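Local coordinates for exopolyphosphatase-related protein (Archaeoglobus fulgidus, PDB 3LLV) that is of poorly defined function but probably binds a dinucleotide such as NAD(P) through this N-terminal Rossmann domain, within a longer protein possibly able to bind nucleic acid, at residues A[44-47]-A[51-54]; A[101-106]-A[110-115]. All blocks are in the same frame, centred on the assembly; numbering follows the deposited sequence.

Interaction 1 (A[44-47]-A[51-54])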
loop_
_atom_site.group_PDB
_atom_site.type_symbol
_atom_site.label_atom_id
_atom_site.label_comp_id
_atom_site.label_asym_id
_atom_site.label_seq_id
_atom_site.Cartn_x
_atom_site.Cartn_y
_atom_site.Cartn_z
ATOM N N LEU A 44 -1.390 -16.861 -5.220
ATOM C CA LEU A 44 -2.750 -17.073 -4.701
ATOM C C LEU A 44 -3.672 -15.989 -5.057
ATOM O O LEU A 44 -4.778 -16.215 -5.349
ATOM C CB LEU A 44 -2.825 -17.231 -3.191
ATOM N N LEU A 45 -3.226 -14.750 -5.010
ATOM C CA LEU A 45 -4.094 -13.670 -5.450
ATOM C C LEU A 45 -4.486 -13.875 -6.927
ATOM O O LEU A 45 -5.649 -13.680 -7.301
ATOM C CB LEU A 45 -3.416 -12.307 -5.222
ATOM C CG LEU A 45 -3.285 -11.840 -3.765
ATOM C CD1 LEU A 45 -2.377 -10.623 -3.711
ATOM C CD2 LEU A 45 -4.653 -11.517 -3.182
ATOM N N GLU A 46 -3.520 -14.252 -7.758
ATOM C CA GLU A 46 -3.795 -14.486 -9.182
ATOM C C GLU A 46 -4.791 -15.648 -9.391
ATOM O O GLU A 46 -5.692 -15.581 -10.243
ATOM C CB GLU A 46 -2.493 -14.726 -9.945
ATOM C CG GLU A 46 -1.614 -13.489 -10.030
ATOM C CD GLU A 46 -0.405 -13.715 -10.920
ATOM O OE1 GLU A 46 0.511 -14.468 -10.516
ATOM O OE2 GLU A 46 -0.376 -13.136 -12.019
ATOM N N ASP A 47 -4.604 -16.704 -8.611
ATOM C CA ASP A 47 -5.561 -17.808 -8.496
ATOM C C ASP A 47 -6.985 -17.373 -8.130
ATOM O O ASP A 47 -7.953 -18.014 -8.526
ATOM C CB ASP A 47 -5.046 -18.836 -7.484
ATOM C CG ASP A 47 -3.823 -19.598 -7.993
ATOM O OD1 ASP A 47 -3.435 -19.414 -9.168
ATOM O OD2 ASP A 47 -3.246 -20.391 -7.219
ATOM N N ASP A 51 -5.563 -9.112 -10.057
ATOM C CA ASP A 51 -4.381 -8.703 -10.819
ATOM C C ASP A 51 -3.242 -8.504 -9.831
ATOM O O ASP A 51 -3.341 -7.670 -8.928
ATOM C CB ASP A 51 -4.646 -7.402 -11.568
ATOM C CG ASP A 51 -5.741 -7.538 -12.605
ATOM O OD1 ASP A 51 -5.682 -8.486 -13.421
ATOM O OD2 ASP A 51 -6.656 -6.687 -12.602
ATOM N N ALA A 52 -2.183 -9.290 -9.978
ATOM C CA ALA A 52 -1.092 -9.276 -9.013
ATOM C C ALA A 52 0.209 -9.550 -9.722
ATOM O O ALA A 52 0.246 -10.320 -10.688
ATOM C CB ALA A 52 -1.338 -10.321 -7.906
ATOM N N VAL A 53 1.278 -8.911 -9.255
ATOM C CA VAL A 53 2.592 -9.107 -9.847
ATOM C C VAL A 53 3.693 -9.262 -8.784
ATOM O O VAL A 53 3.667 -8.589 -7.739
ATOM C CB VAL A 53 2.903 -7.952 -10.864
ATOM C CG1 VAL A 53 2.878 -6.567 -10.175
ATOM C CG2 VAL A 53 4.215 -8.189 -11.603
ATOM N N ILE A 54 4.633 -10.157 -9.055
ATOM C CA ILE A 54 5.830 -10.354 -8.245
ATOM C C ILE A 54 6.811 -9.268 -8.629
ATOM O O ILE A 54 7.224 -9.179 -9.780
ATOM C CB ILE A 54 6.482 -11.738 -8.499
ATOM C CG1 ILE A 54 5.573 -12.897 -8.051
ATOM C CG2 ILE A 54 7.889 -11.840 -7.847
ATOM C CD1 ILE A 54 5.850 -14.212 -8.791
#
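The methyl group of Ala52 packs against CB of Leu45 and CG of Glu46, two neighbouring side chains on the last turn of the helix. This is the end of a beta-alpha-beta crossover in a Rossmann fold: strand 32-36 leads into helix 39-47, which returns the chain to strand 51-54 at the edge of the parallel sheet. The helix passes close to the strand at this point, with the CA atoms of Glu46 and Ala52 5.9 Å apart, and a one-carbon side chain suits such a narrow gap.

Two carbons meet the methyl almost equally closely. Leu45 CB lies 3.9 Å from Ala52 CB, while Glu46 CG comes to 3.8 Å from that same Ala52 CB. Leu45 points toward the sheet and is buried. Beyond this touch its side chain also packs on Ala34, whose backbone bonds to Asp51 and Val53 of the edge strand, and on Ser14 and Phe50. A branched aliphatic chain suits this place because it can pack between helix and sheet without a polar group to satisfy.

Glu46 plays a different part. Its CB leaves along the flank of the contact, but the chain is extended beyond CG (chi2 -174°), which carries the carboxylate toward the strand. CG supplies the apolar touch, and the charged end lies beside Ala52 O at the exposed border, where an acid is tolerated. No hydrogen bond links the two segments. Two acceptors face each other here, an approach that is probably mildly unfavourable unless solvent screens it: Glu46 OE2 stands 3.2 Å from the backbone oxygen Ala52 O.

Interaction 2 (A[101-106]-A[110-115]). With PO4 (phosphate ion), chain B.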
loop_
_atom_site.group_PDB
_atom_site.type_symbol
_atom_site.label_atom_id
_atom_site.label_comp_id
_atom_site.label_asym_id
_atom_site.label_seq_id
_atom_site.Cartn_x
_atom_site.Cartn_y
_atom_site.Cartn_z
ATOM N N VAL A 101 0.700 5.612 3.313
ATOM C CA VAL A 101 1.686 4.667 3.811
ATOM C C VAL A 101 1.383 4.270 5.237
ATOM O O VAL A 101 1.125 5.130 6.066
ATOM C CB VAL A 101 3.090 5.297 3.743
ATOM C CG1 VAL A 101 4.156 4.244 4.016
ATOM C CG2 VAL A 101 3.290 5.960 2.378
ATOM N N ARG A 102 1.403 2.961 5.484
ATOM C CA ARG A 102 1.302 2.393 6.837
ATOM C C ARG A 102 2.607 2.531 7.645
ATOM O O ARG A 102 3.697 2.193 7.168
ATOM C CB ARG A 102 0.896 0.918 6.703
ATOM C CG ARG A 102 0.796 0.205 8.037
ATOM C CD ARG A 102 0.605 -1.283 7.756
ATOM N NE ARG A 102 0.582 -2.056 8.973
ATOM C CZ ARG A 102 0.055 -3.269 9.067
ATOM N NH1 ARG A 102 -0.496 -3.841 7.982
ATOM N NH2 ARG A 102 0.088 -3.904 10.239
ATOM N N VAL A 103 2.492 3.069 8.858
ATOM C CA VAL A 103 3.644 3.268 9.740
ATOM C C VAL A 103 3.276 2.693 11.097
ATOM O O VAL A 103 2.211 2.975 11.625
ATOM C CB VAL A 103 3.991 4.760 9.810
ATOM C CG1 VAL A 103 5.101 5.063 10.858
ATOM C CG2 VAL A 103 4.415 5.260 8.435
ATOM N N SER A 104 4.156 1.860 11.654
ATOM C CA SER A 104 3.890 1.241 12.950
ATOM C C SER A 104 4.373 2.089 14.133
ATOM O O SER A 104 3.766 2.065 15.212
ATOM C CB SER A 104 4.444 -0.199 13.000
ATOM O OG SER A 104 5.834 -0.258 13.287
ATOM N N SER A 105 5.451 2.835 13.944
ATOM C CA SER A 105 6.105 3.581 15.020
ATOM C C SER A 105 5.702 5.056 14.942
ATOM O O SER A 105 6.090 5.730 13.987
ATOM C CB SER A 105 7.616 3.442 14.828
ATOM O OG SER A 105 8.343 3.984 15.906
ATOM N N PRO A 106 4.939 5.576 15.944
ATOM C CA PRO A 106 4.597 6.998 15.857
ATOM C C PRO A 106 5.791 7.943 15.711
ATOM O O PRO A 106 5.660 8.968 15.060
ATOM C CB PRO A 106 3.881 7.279 17.186
ATOM C CG PRO A 106 3.297 5.991 17.592
ATOM C CD PRO A 106 4.113 4.877 16.953
ATOM N N GLU A 110 6.976 11.625 10.992
ATOM C CA GLU A 110 7.552 12.812 10.362
ATOM C C GLU A 110 8.493 12.463 9.216
ATOM O O GLU A 110 8.412 13.070 8.146
ATOM C CB GLU A 110 8.268 13.698 11.383
ATOM C CG GLU A 110 8.833 15.003 10.781
ATOM C CD GLU A 110 7.770 15.889 10.110
ATOM O OE1 GLU A 110 6.560 15.740 10.413
ATOM O OE2 GLU A 110 8.151 16.756 9.280
ATOM N N GLU A 111 9.366 11.479 9.435
ATOM C CA GLU A 111 10.278 11.064 8.366
ATOM C C GLU A 111 9.546 10.511 7.137
ATOM O O GLU A 111 10.007 10.710 6.008
ATOM C CB GLU A 111 11.367 10.113 8.861
ATOM C CG GLU A 111 10.919 8.703 9.124
ATOM C CD GLU A 111 12.063 7.790 9.567
ATOM O OE1 GLU A 111 11.775 6.632 9.926
ATOM O OE2 GLU A 111 13.241 8.214 9.558
ATOM N N PHE A 112 8.396 9.854 7.341
ATOM C CA PHE A 112 7.599 9.403 6.202
ATOM C C PHE A 112 6.981 10.598 5.464
ATOM O O PHE A 112 6.968 10.637 4.223
ATOM C CB PHE A 112 6.542 8.381 6.632
ATOM C CG PHE A 112 7.085 6.980 6.765
ATOM C CD1 PHE A 112 6.985 6.080 5.696
ATOM C CD2 PHE A 112 7.731 6.584 7.922
ATOM C CE1 PHE A 112 7.503 4.809 5.810
ATOM C CE2 PHE A 112 8.249 5.310 8.053
ATOM C CZ PHE A 112 8.137 4.411 6.978
ATOM N N GLU A 113 6.505 11.575 6.219
ATOM C CA GLU A 113 5.989 12.795 5.604
ATOM C C GLU A 113 7.091 13.504 4.818
ATOM O O GLU A 113 6.885 13.871 3.659
ATOM C CB GLU A 113 5.303 13.696 6.655
ATOM C CG GLU A 113 4.064 12.965 7.216
ATOM C CD GLU A 113 3.246 13.789 8.161
ATOM O OE1 GLU A 113 3.767 14.795 8.678
ATOM O OE2 GLU A 113 2.073 13.416 8.391
ATOM N N GLU A 114 8.276 13.627 5.423
ATOM C CA GLU A 114 9.434 14.263 4.768
ATOM C C GLU A 114 9.873 13.537 3.489
ATOM O O GLU A 114 10.342 14.171 2.520
ATOM C CB GLU A 114 10.595 14.377 5.755
ATOM C CG GLU A 114 10.330 15.399 6.854
ATOM C CD GLU A 114 11.364 15.378 7.993
ATOM O OE1 GLU A 114 11.377 16.347 8.782
ATOM O OE2 GLU A 114 12.138 14.395 8.119
ATOM N N ALA A 115 9.724 12.218 3.499
ATOM C CA ALA A 115 10.064 11.394 2.326
ATOM C C ALA A 115 8.966 11.347 1.257
ATOM O O ALA A 115 9.127 10.669 0.232
ATOM C CB ALA A 115 10.461 9.988 2.773
HETATM P P PO4 B . -0.982 -7.190 8.713
HETATM O O1 PO4 B . -1.539 -6.251 7.686
HETATM O O2 PO4 B . -0.061 -6.515 9.699
HETATM O O3 PO4 B . -2.096 -7.871 9.465
HETATM O O4 PO4 B . -0.164 -8.233 7.989
HETATM O O HOH W 1 6.891 11.713 14.071
#
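Val103 presses CG2 onto the ring of Phe112 in a CH-pi contact: CG2 stands 3.6 Å from the ring centroid, only 12° off the normal, above the middle of one face. Beside it, Val101 CG1 reaches Phe112 CD1 at 3.8 Å from an oblique direction. The two valines, alternate residues of strand 99-103, point to the same side of the sheet, and their branched chains suit both the strand and the flat aromatic. With CG anti to the residue's own carbonyl carbon (chi1 -82°), the ring extends from helix 109-114 toward the strand in this Rossmann beta-alpha-beta unit. Leu85 and Val120 also touch it. Replacing Phe112 by an alanine would probably leave Val103 CG2 without its aromatic face and open a gap between helix and sheet.

The outer end is looser: a water bridges the segments, giving to Pro106 O (3.2 Å) and accepting from Glu110 N (3.1 Å). Arg102 points away from the helix. Its NH1 bonds phosphate O1, in the guanidinium plane, at 2.6 Å and nearly straight (164°), and also Thr77 O, which helps fix the group; the NH2 bond to O2 is more bent (140°). Ala17 N also binds this ion, probably from the crystallisation liquor, a grouping consistent with a dinucleotide phosphate site. Alternation along the strand thus separates an apolar core contact from anion-binding chemistry.

From the N terminus, strand 9-12, helix 16-27 and strand 32-36 come first, and helix 39-47 then turns back through three residues into strand 51-54, the turn that interaction 1 closes. The chain goes on through helix 60-65, strand 73-76 and helix 81-94 before strand 99-103 opens interaction 2, which spans the connection into helix 109-114. The two contacts follow in series, neither nesting nor crossing, with centres about 27 Å apart on opposite sides of the chain's centre. Interaction 1 joins a helix to the strand after it, an outermost strand of the parallel sheet; interaction 2 joins a strand inside that sheet, between 73-76 and 119-122, to the helix after it.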